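Side-chain contacts in ABC transporter, substrate binding protein (PDB 3EAF), which probably captures a solute outside the cell and delivers it to an ABC transporter in the membrane, and binds a magnesium ion: residues E29-F32 with K33-E37; L228-V232 with W233-E237; G268-T271 with I272-A275; L299-K302 with A303-V307. All coordinates share one frame; numbering follows the deposited sequence.

Interaction 1. Residues E29-F32 with K33-E37; sequences ELAF and KYFNE
K33 lies over the carbonyl of E29 one turn back along helix 18-38, which flanks the sheet of the first lobe of a periplasmic-binding-protein fold. The K33 chain can be followed outward from the backbone. Its CB touches E29 O, and its CG, swung beside the backbone N (chi1 -66°), comes to 3.4 Å from E29 O; CD draws away to 3.9 Å from the same oxygen. Extended from there, the chain carries K33 NZ out to a water, to whose oxygen it donates a hydrogen bond of 3.2 Å. That water gives a weak bond to E29 OE1. The charges do not meet directly, with K33 NZ 5.5 Å from E29 OE2, and the E29 carboxylate is held instead by K54 and Y52 of the neighbouring strand. A long flexible lysine suits this exposed flank.

On the inner flank the chemistry is apolar. A31, small enough to sit between helices, offers CB to F35 CE2 at 4.3 Å, while F35 CD2 lies 3.1 Å from A31 O. The F35 ring reaches on to W298 and I301 of helix 288-304. An alanine in place of F35 would keep the backbone bond to A31 but would probably open a gap between the two helices and leave A31 CB and I301 without their aromatic neighbour.

Four successive N-H groups, from K33 to N36, each bond to the carbonyl four residues earlier. F35 also packs against its predecessor: Y34 CD2 stands 3.7 Å above the F35 ring plane, over its centre.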
loop_
_atom_site.group_PDB
_atom_site.type_symbol
_atom_site.label_atom_id
_atom_site.label_comp_id
_atom_site.label_asym_id
_atom_site.label_seq_id
_atom_site.Cartn_x
_atom_site.Cartn_y
_atom_site.Cartn_z
ATOM N N GLU A 29 -12.509 6.544 -6.173
ATOM C CA GLU A 29 -13.696 7.115 -6.809
ATOM C C GLU A 29 -13.757 8.623 -6.600
ATOM O O GLU A 29 -14.030 9.364 -7.542
ATOM C CB GLU A 29 -14.972 6.444 -6.308
ATOM C CG GLU A 29 -15.189 5.060 -6.891
ATOM C CD GLU A 29 -16.637 4.615 -6.784
ATOM O OE1 GLU A 29 -17.093 4.297 -5.667
ATOM O OE2 GLU A 29 -17.318 4.592 -7.825
ATOM N N LEU A 30 -13.491 9.066 -5.373
ATOM C CA LEU A 30 -13.375 10.495 -5.078
ATOM C C LEU A 30 -12.415 11.185 -6.035
ATOM O O LEU A 30 -12.727 12.245 -6.567
ATOM C CB LEU A 30 -12.915 10.739 -3.642
ATOM C CG LEU A 30 -13.963 10.783 -2.530
ATOM C CD1 LEU A 30 -13.262 11.140 -1.229
ATOM C CD2 LEU A 30 -15.093 11.773 -2.846
ATOM N N ALA A 31 -11.255 10.572 -6.255
ATOM C CA ALA A 31 -10.222 11.135 -7.136
ATOM C C ALA A 31 -10.654 11.210 -8.599
ATOM O O ALA A 31 -10.447 12.235 -9.250
ATOM C CB ALA A 31 -8.916 10.356 -7.002
ATOM N N PHE A 32 -11.248 10.133 -9.108
ATOM C CA PHE A 32 -11.789 10.134 -10.466
ATOM C C PHE A 32 -12.805 11.267 -10.653
ATOM O O PHE A 32 -12.721 12.042 -11.616
ATOM C CB PHE A 32 -12.438 8.793 -10.799
ATOM C CG PHE A 32 -11.457 7.707 -11.182
ATOM C CD1 PHE A 32 -10.522 7.910 -12.202
ATOM C CD2 PHE A 32 -11.503 6.463 -10.549
ATOM C CE1 PHE A 32 -9.622 6.893 -12.567
ATOM C CE2 PHE A 32 -10.609 5.433 -10.904
ATOM C CZ PHE A 32 -9.673 5.648 -11.914
ATOM N N LYS A 33 -13.753 11.370 -9.727
ATOM C CA LYS A 33 -14.797 12.384 -9.831
ATOM C C LYS A 33 -14.206 13.787 -9.689
ATOM O O LYS A 33 -14.593 14.698 -10.426
ATOM C CB LYS A 33 -15.900 12.158 -8.793
ATOM C CG LYS A 33 -16.699 10.871 -8.997
ATOM C CD LYS A 33 -17.648 10.659 -7.834
ATOM C CE LYS A 33 -18.612 9.501 -8.072
ATOM N NZ LYS A 33 -19.627 9.466 -6.983
ATOM N N TYR A 34 -13.261 13.941 -8.760
ATOM C CA TYR A 34 -12.611 15.228 -8.496
ATOM C C TYR A 34 -11.885 15.768 -9.709
ATOM O O TYR A 34 -12.197 16.865 -10.175
ATOM C CB TYR A 34 -11.643 15.130 -7.316
ATOM C CG TYR A 34 -10.959 16.432 -6.942
ATOM C CD1 TYR A 34 -11.648 17.439 -6.261
ATOM C CD2 TYR A 34 -9.622 16.652 -7.259
ATOM C CE1 TYR A 34 -11.018 18.632 -5.909
ATOM C CE2 TYR A 34 -8.980 17.845 -6.914
ATOM C CZ TYR A 34 -9.679 18.825 -6.237
ATOM O OH TYR A 34 -9.044 19.999 -5.895
ATOM N N PHE A 35 -10.925 15.000 -10.222
ATOM C CA PHE A 35 -10.097 15.472 -11.327
ATOM C C PHE A 35 -10.880 15.602 -12.637
ATOM O O PHE A 35 -10.632 16.531 -13.417
ATOM C CB PHE A 35 -8.832 14.621 -11.480
ATOM C CG PHE A 35 -7.879 14.739 -10.311
ATOM C CD1 PHE A 35 -7.221 15.939 -10.050
ATOM C CD2 PHE A 35 -7.651 13.653 -9.468
ATOM C CE1 PHE A 35 -6.347 16.057 -8.970
ATOM C CE2 PHE A 35 -6.770 13.758 -8.383
ATOM C CZ PHE A 35 -6.126 14.959 -8.134
ATOM N N ASN A 36 -11.835 14.701 -12.868
ATOM C CA ASN A 36 -12.740 14.847 -14.016
ATOM C C ASN A 36 -13.400 16.233 -14.030
ATOM O O ASN A 36 -13.322 16.960 -15.029
ATOM C CB ASN A 36 -13.808 13.741 -14.038
ATOM C CG ASN A 36 -13.328 12.465 -14.734
ATOM O OD1 ASN A 36 -12.435 12.499 -15.577
ATOM N ND2 ASN A 36 -13.939 11.335 -14.388
ATOM N N GLU A 37 -14.010 16.588 -12.899
ATOM C CA GLU A 37 -14.743 17.840 -12.725
ATOM C C GLU A 37 -13.834 19.080 -12.754
ATOM O O GLU A 37 -14.187 20.100 -13.356
ATOM C CB GLU A 37 -15.556 17.777 -11.416
ATOM C CG GLU A 37 -16.329 19.051 -11.024
ATOM C CD GLU A 37 -17.523 19.346 -11.918
ATOM O OE1 GLU A 37 -18.118 18.405 -12.490
ATOM O OE2 GLU A 37 -17.878 20.538 -12.043
HETATM O O HOH W 1 -18.269 7.396 -4.997
#

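Interaction 2. Residues L228-V232 with W233-E237; sequences LLTNV and WGFDE
N231 bends back on W233 in an Asx turn: N231 OD1 accepts the W233 backbone N at 3.2 Å, the donor standing 61° out of the amide plane. The turn closes the C-terminal end of strand 227-230 in the second lobe. The N231 chi1 of 73° sets the amide between the backbone N and carbonyl carbon, close over the chain that follows.

The tight part lies around the N231 carbonyl. T230 OG1 donates to N231 O at 2.9 Å from one face of the carbonyl and G234 N at 3.0 Å from the other. T230 OG1 is also only 3.0 Å from F235 CB. Glycine suits position 234, since a beta carbon there would collide with T230 CB. The N231 amide is just as fully used, because ND2 donates to the carbonyls of C205 and N207 and OD1 takes a second bond from Y154. A leucine in place of N231 would probably leave W233 N and the C205 and N207 carbonyls without their mates and free the turn to shift.

The other side is looser. V232 CG1 lies over the W233 five-membered ring, 4.0 Å from its centroid, a CH-pi contact. Beyond it the indole meets W83 of the first lobe edge-to-face and lies about 4 Å from a glycerol. A polar, well-bonded turn carrying an aromatic ring toward the other lobe is consistent with a wall of the interlobe cleft.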
loop_
_atom_site.group_PDB
_atom_site.type_symbol
_atom_site.label_atom_id
_atom_site.label_comp_id
_atom_site.label_asym_id
_atom_site.label_seq_id
_atom_site.Cartn_x
_atom_site.Cartn_y
_atom_site.Cartn_z
ATOM N N LEU A 228 4.743 -4.440 18.681
ATOM C CA LEU A 228 4.218 -4.894 17.394
ATOM C C LEU A 228 4.462 -3.848 16.306
ATOM O O LEU A 228 4.140 -2.670 16.480
ATOM C CB LEU A 228 2.723 -5.226 17.499
ATOM C CG LEU A 228 1.919 -5.585 16.239
ATOM C CD1 LEU A 228 2.470 -6.801 15.495
ATOM C CD2 LEU A 228 0.468 -5.830 16.610
ATOM N N LEU A 229 5.055 -4.285 15.197
ATOM C CA LEU A 229 5.176 -3.439 14.013
ATOM C C LEU A 229 4.375 -4.064 12.881
ATOM O O LEU A 229 4.530 -5.247 12.589
ATOM C CB LEU A 229 6.642 -3.282 13.592
ATOM C CG LEU A 229 6.935 -2.498 12.296
ATOM C CD1 LEU A 229 6.753 -0.975 12.455
ATOM C CD2 LEU A 229 8.337 -2.812 11.775
ATOM N N THR A 230 3.526 -3.270 12.234
ATOM C CA THR A 230 2.733 -3.791 11.117
ATOM C C THR A 230 3.097 -3.127 9.810
ATOM O O THR A 230 3.516 -1.964 9.772
ATOM C CB THR A 230 1.195 -3.634 11.311
ATOM O OG1 THR A 230 0.794 -2.294 10.991
ATOM C CG2 THR A 230 0.758 -3.995 12.728
ATOM N N ASN A 231 2.905 -3.875 8.732
ATOM C CA ASN A 231 2.909 -3.309 7.402
ATOM C C ASN A 231 1.815 -2.252 7.270
ATOM O O ASN A 231 0.934 -2.160 8.128
ATOM C CB ASN A 231 2.734 -4.408 6.363
ATOM C CG ASN A 231 1.330 -4.955 6.320
ATOM O OD1 ASN A 231 0.591 -4.654 5.399
ATOM N ND2 ASN A 231 0.958 -5.779 7.312
ATOM N N VAL A 232 1.887 -1.470 6.195
ATOM C CA VAL A 232 0.970 -0.345 5.945
ATOM C C VAL A 232 -0.534 -0.693 6.028
ATOM O O VAL A 232 -1.329 0.108 6.531
ATOM C CB VAL A 232 1.320 0.410 4.612
ATOM C CG1 VAL A 232 1.284 -0.536 3.397
ATOM C CG2 VAL A 232 0.403 1.627 4.402
ATOM N N TRP A 233 -0.911 -1.880 5.547
ATOM C CA TRP A 233 -2.319 -2.301 5.538
ATOM C C TRP A 233 -2.796 -2.868 6.880
ATOM O O TRP A 233 -3.956 -3.259 7.006
ATOM C CB TRP A 233 -2.593 -3.301 4.400
ATOM C CG TRP A 233 -2.265 -2.780 3.023
ATOM C CD1 TRP A 233 -1.202 -3.139 2.246
ATOM C CD2 TRP A 233 -2.995 -1.801 2.266
ATOM N NE1 TRP A 233 -1.224 -2.456 1.054
ATOM C CE2 TRP A 233 -2.317 -1.628 1.038
ATOM C CE3 TRP A 233 -4.168 -1.066 2.496
ATOM C CZ2 TRP A 233 -2.761 -0.741 0.052
ATOM C CZ3 TRP A 233 -4.612 -0.188 1.511
ATOM C CH2 TRP A 233 -3.909 -0.035 0.305
ATOM N N GLY A 234 -1.912 -2.897 7.880
ATOM C CA GLY A 234 -2.213 -3.543 9.169
ATOM C C GLY A 234 -2.505 -2.594 10.315
ATOM O O GLY A 234 -2.790 -3.028 11.437
ATOM N N PHE A 235 -2.451 -1.293 10.019
ATOM C CA PHE A 235 -2.496 -0.243 11.031
ATOM C C PHE A 235 -3.052 1.031 10.408
ATOM O O PHE A 235 -2.621 1.428 9.319
ATOM C CB PHE A 235 -1.082 0.022 11.546
ATOM C CG PHE A 235 -1.013 0.891 12.788
ATOM C CD1 PHE A 235 -0.968 0.310 14.049
ATOM C CD2 PHE A 235 -0.941 2.287 12.686
ATOM C CE1 PHE A 235 -0.879 1.102 15.199
ATOM C CE2 PHE A 235 -0.857 3.087 13.828
ATOM C CZ PHE A 235 -0.823 2.485 15.087
ATOM N N ASP A 236 -4.031 1.636 11.072
ATOM C CA ASP A 236 -4.548 2.960 10.682
ATOM C C ASP A 236 -5.298 3.599 11.851
ATOM O O ASP A 236 -5.114 3.188 13.004
ATOM C CB ASP A 236 -5.392 2.920 9.374
ATOM C CG ASP A 236 -6.643 2.037 9.474
ATOM O OD1 ASP A 236 -7.420 2.176 10.445
ATOM O OD2 ASP A 236 -6.866 1.204 8.558
ATOM N N GLU A 237 -6.139 4.590 11.545
ATOM C CA GLU A 237 -6.866 5.386 12.548
ATOM C C GLU A 237 -7.743 4.552 13.489
ATOM O O GLU A 237 -8.039 4.985 14.603
ATOM C CB GLU A 237 -7.724 6.465 11.858
ATOM C CG GLU A 237 -6.924 7.531 11.091
ATOM C CD GLU A 237 -6.637 7.150 9.646
ATOM O OE1 GLU A 237 -6.835 5.971 9.269
ATOM O OE2 GLU A 237 -6.220 8.037 8.872
#

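Interaction 3. Residues G268-T271 with I272-A275; sequences GIQT and IFEA
I269 and F273, one turn apart, make the apolar side-chain contact between residues 268-271 and 272-275. The two side chains run side by side in the same direction, and I269 CG2 approaches the F273 ring at a slant, 3.4 Å from CE2 and a little farther from CD2. The first torsion of I269 (chi1 -65°) puts CG2 opposite the backbone N, and this turns that methyl to the phenyl group. F273 CG lies beside its own backbone N (chi1 -79°), which brings the ring back toward I269. I269 also touches I258 and V291, and F273 touches I286.

A mixed contact joins Q270 to the same ring. The glutamine bends at chi2, which lays the amide group itself against the ring near CD2, with Q270 NE2 3.8 Å from F273 CD2 and the amide and ring planes 35° apart. Its polar end has a weak bond to Q264 O.

Among the polar contacts, backbone N-H groups from I272 to A275 each bond to the carbonyl four residues back, F273 N to I269 O at 3.0 Å. Side chains add partners outside this span. T271 OG1 bonds to E267 O; E274 OE1 is hydrogen-bonded to Y34 OH, and OE2 forms a salt bridge with K38, both of helix 18-38. Extended E274 suits that bridging role, and the small T271 and A275 let Y34 and F294 approach closely.

The arrangement is that of an amphipathic helix packed between its neighbours in an alpha/beta lobe.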
loop_
_atom_site.group_PDB
_atom_site.type_symbol
_atom_site.label_atom_id
_atom_site.label_comp_id
_atom_site.label_asym_id
_atom_site.label_seq_id
_atom_site.Cartn_x
_atom_site.Cartn_y
_atom_site.Cartn_z
ATOM N N GLY A 268 -2.043 18.005 -0.625
ATOM C CA GLY A 268 -2.729 16.810 -1.129
ATOM C C GLY A 268 -3.842 16.310 -0.227
ATOM O O GLY A 268 -4.861 15.830 -0.716
ATOM N N ILE A 269 -3.644 16.421 1.085
ATOM C CA ILE A 269 -4.694 16.145 2.069
ATOM C C ILE A 269 -5.858 17.144 1.931
ATOM O O ILE A 269 -7.032 16.758 1.997
ATOM C CB ILE A 269 -4.134 16.147 3.530
ATOM C CG1 ILE A 269 -3.123 15.003 3.742
ATOM C CG2 ILE A 269 -5.256 16.047 4.558
ATOM C CD1 ILE A 269 -3.675 13.597 3.482
ATOM N N GLN A 270 -5.535 18.421 1.730
ATOM C CA GLN A 270 -6.569 19.438 1.493
ATOM C C GLN A 270 -7.291 19.248 0.154
ATOM O O GLN A 270 -8.469 19.593 0.025
ATOM C CB GLN A 270 -6.000 20.858 1.626
ATOM C CG GLN A 270 -5.658 21.245 3.066
ATOM C CD GLN A 270 -6.816 21.029 4.038
ATOM O OE1 GLN A 270 -7.963 21.348 3.741
ATOM N NE2 GLN A 270 -6.513 20.486 5.197
ATOM N N THR A 271 -6.577 18.699 -0.830
ATOM C CA THR A 271 -7.157 18.335 -2.123
ATOM C C THR A 271 -8.225 17.243 -1.950
ATOM O O THR A 271 -9.308 17.320 -2.536
ATOM C CB THR A 271 -6.049 17.893 -3.113
ATOM O OG1 THR A 271 -5.197 19.012 -3.411
ATOM C CG2 THR A 271 -6.631 17.349 -4.405
ATOM N N ILE A 272 -7.914 16.237 -1.132
ATOM C CA ILE A 272 -8.861 15.167 -0.815
ATOM C C ILE A 272 -10.087 15.707 -0.063
ATOM O O ILE A 272 -11.219 15.350 -0.383
ATOM C CB ILE A 272 -8.183 13.982 -0.050
ATOM C CG1 ILE A 272 -7.054 13.388 -0.906
ATOM C CG2 ILE A 272 -9.226 12.903 0.313
ATOM C CD1 ILE A 272 -6.178 12.329 -0.225
ATOM N N PHE A 273 -9.859 16.573 0.922
ATOM C CA PHE A 273 -10.952 17.206 1.662
ATOM C C PHE A 273 -11.894 18.015 0.770
ATOM O O PHE A 273 -13.105 18.023 0.999
ATOM C CB PHE A 273 -10.416 18.077 2.808
ATOM C CG PHE A 273 -10.016 17.285 4.021
ATOM C CD1 PHE A 273 -10.897 16.359 4.583
ATOM C CD2 PHE A 273 -8.773 17.465 4.608
ATOM C CE1 PHE A 273 -10.539 15.624 5.701
ATOM C CE2 PHE A 273 -8.404 16.725 5.735
ATOM C CZ PHE A 273 -9.289 15.806 6.278
ATOM N N GLU A 274 -11.342 18.676 -0.248
ATOM C CA GLU A 274 -12.170 19.402 -1.210
ATOM C C GLU A 274 -12.985 18.419 -2.058
ATOM O O GLU A 274 -14.176 18.641 -2.297
ATOM C CB GLU A 274 -11.340 20.336 -2.101
ATOM C CG GLU A 274 -12.214 21.367 -2.847
ATOM C CD GLU A 274 -11.521 22.051 -4.018
ATOM O OE1 GLU A 274 -10.346 21.746 -4.304
ATOM O OE2 GLU A 274 -12.172 22.902 -4.668
ATOM N N ALA A 275 -12.339 17.336 -2.497
ATOM C CA ALA A 275 -13.019 16.282 -3.253
ATOM C C ALA A 275 -14.210 15.738 -2.472
ATOM O O ALA A 275 -15.307 15.591 -3.019
ATOM C CB ALA A 275 -12.044 15.164 -3.615
#

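Interaction 4. Residues L299-K302 with A303-V307; sequences LLIK and AIESV
Near the C-terminal end of helix 288-304 the chain passes into a type I beta turn from I304 to V307. S306 OG donates to K302 O at 2.7 Å, approaching 28° from the carbonyl plane, and so satisfies a carbonyl of the last turns. Serine suits this spot because its short hydroxyl, placed beside its own backbone N (chi1 -57°), folds back onto the chain. S306 N in turn bonds to A303 O, three residues back, a tighter spacing than the helix uses. Upstream, the N-H groups of A303, I304 and E305 still keep the helical bonds to L299, L300 and I301, the I304 bond being nearly straight at 165°.

The buried flank is apolar. I304 CD1 approaches L300 CG at 4.0 Å, the two side chains crossing at a slant, and both also rest on L320 of helix 317-326. A303 CB lies 3.3 Å from L300 O, as the helical backbone places it, and alanine adds nothing beyond it on this buried side.

On the other flank the extended E305 chain crosses I301 obliquely, its CG close to I301 O and its OE2 3.7 Å from I301 CG2. K302 bends at chi2, which brings CD to 4.1 Å from E305 OE1, yet K302 NZ and E305 OE1 stay 5.4 Å apart. The ammonium group goes instead to D330 O, and any attraction between the two charges is probably weak.

At the start of the span, L299 packs on Y341, one of the magnesium ligands. The whole is a helix running out into a type I beta turn, with a serine hydroxyl taking a carbonyl of the last turns, on a helix packed against the sheet of the first lobe.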
loop_
_atom_site.group_PDB
_atom_site.type_symbol
_atom_site.label_atom_id
_atom_site.label_comp_id
_atom_site.label_asym_id
_atom_site.label_seq_id
_atom_site.Cartn_x
_atom_site.Cartn_y
_atom_site.Cartn_z
ATOM N N LEU A 299 -1.683 9.723 -9.366
ATOM C CA LEU A 299 -0.479 9.384 -10.114
ATOM C C LEU A 299 -0.799 9.215 -11.599
ATOM O O LEU A 299 -0.043 9.669 -12.452
ATOM C CB LEU A 299 0.195 8.117 -9.551
ATOM C CG LEU A 299 1.511 7.688 -10.224
ATOM C CD1 LEU A 299 2.645 8.683 -9.916
ATOM C CD2 LEU A 299 1.905 6.272 -9.815
ATOM N N LEU A 300 -1.918 8.557 -11.901
ATOM C CA LEU A 300 -2.397 8.428 -13.276
ATOM C C LEU A 300 -2.683 9.797 -13.919
ATOM O O LEU A 300 -2.288 10.048 -15.064
ATOM C CB LEU A 300 -3.647 7.538 -13.327
ATOM C CG LEU A 300 -4.378 7.406 -14.662
ATOM C CD1 LEU A 300 -3.506 6.691 -15.693
ATOM C CD2 LEU A 300 -5.708 6.691 -14.477
ATOM N N ILE A 301 -3.369 10.667 -13.182
ATOM C CA ILE A 301 -3.676 12.028 -13.643
ATOM C C ILE A 301 -2.404 12.776 -14.037
ATOM O O ILE A 301 -2.347 13.408 -15.096
ATOM C CB ILE A 301 -4.429 12.855 -12.551
ATOM C CG1 ILE A 301 -5.763 12.193 -12.164
ATOM C CG2 ILE A 301 -4.617 14.315 -12.981
ATOM C CD1 ILE A 301 -6.642 11.784 -13.323
ATOM N N LYS A 302 -1.383 12.689 -13.186
ATOM C CA LYS A 302 -0.100 13.343 -13.454
ATOM C C LYS A 302 0.555 12.791 -14.724
ATOM O O LYS A 302 1.134 13.554 -15.502
ATOM C CB LYS A 302 0.829 13.253 -12.232
ATOM C CG LYS A 302 0.310 14.004 -10.993
ATOM C CD LYS A 302 0.948 15.385 -10.801
ATOM C CE LYS A 302 0.494 16.005 -9.492
ATOM N NZ LYS A 302 1.294 17.179 -9.068
ATOM N N ALA A 303 0.437 11.480 -14.944
ATOM C CA ALA A 303 0.932 10.854 -16.178
ATOM C C ALA A 303 0.229 11.433 -17.417
ATOM O O ALA A 303 0.882 11.799 -18.385
ATOM C CB ALA A 303 0.764 9.335 -16.124
ATOM N N ILE A 304 -1.099 11.521 -17.364
ATOM C CA ILE A 304 -1.905 12.099 -18.449
ATOM C C ILE A 304 -1.534 13.559 -18.734
ATOM O O ILE A 304 -1.435 13.966 -19.894
ATOM C CB ILE A 304 -3.429 11.985 -18.160
ATOM C CG1 ILE A 304 -3.836 10.513 -18.054
ATOM C CG2 ILE A 304 -4.251 12.710 -19.247
ATOM C CD1 ILE A 304 -5.163 10.294 -17.388
ATOM N N GLU A 305 -1.324 14.331 -17.673
ATOM C CA GLU A 305 -0.905 15.729 -17.794
ATOM C C GLU A 305 0.497 15.884 -18.385
ATOM O O GLU A 305 0.892 16.988 -18.763
ATOM C CB GLU A 305 -0.984 16.431 -16.438
ATOM C CG GLU A 305 -2.395 16.610 -15.921
ATOM C CD GLU A 305 -2.456 17.084 -14.483
ATOM O OE1 GLU A 305 -1.483 16.861 -13.715
ATOM O OE2 GLU A 305 -3.496 17.669 -14.108
ATOM N N SER A 306 1.230 14.769 -18.465
ATOM C CA SER A 306 2.604 14.726 -18.970
ATOM C C SER A 306 2.711 14.264 -20.425
ATOM O O SER A 306 3.815 14.240 -20.981
ATOM C CB SER A 306 3.459 13.802 -18.094
ATOM O OG SER A 306 3.435 14.212 -16.740
ATOM N N VAL A 307 1.588 13.880 -21.033
ATOM C CA VAL A 307 1.592 13.430 -22.432
ATOM C C VAL A 307 0.818 14.370 -23.358
ATOM O O VAL A 307 -0.014 15.165 -22.905
ATOM C CB VAL A 307 1.075 11.967 -22.604
ATOM C CG1 VAL A 307 1.918 11.000 -21.795
ATOM C CG2 VAL A 307 -0.399 11.834 -22.239
#

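Interactions 1, 3 and 4 belong to helices of the first lobe, whereas interaction 2 lies in the second, its centre about 23 to 30 Å from theirs. Helix 18-38 joins the group: interaction 1 touches interaction 3 by Y34 CE2 against T271 CG2 at 3.5 Å, and interaction 4 by F35 CD2 against I301 CG1 at 3.6 Å. Interactions 3 and 4 do not touch each other. Interactions 2, 3 and 4 are largely buried; interaction 1 is half so, with lysine and a water on its outer side. The helical contacts rest mainly on backbone bonds and apolar flanks, with a serine hydroxyl added where interaction 4 runs into a turn; interaction 2 depends more on side-chain polar atoms.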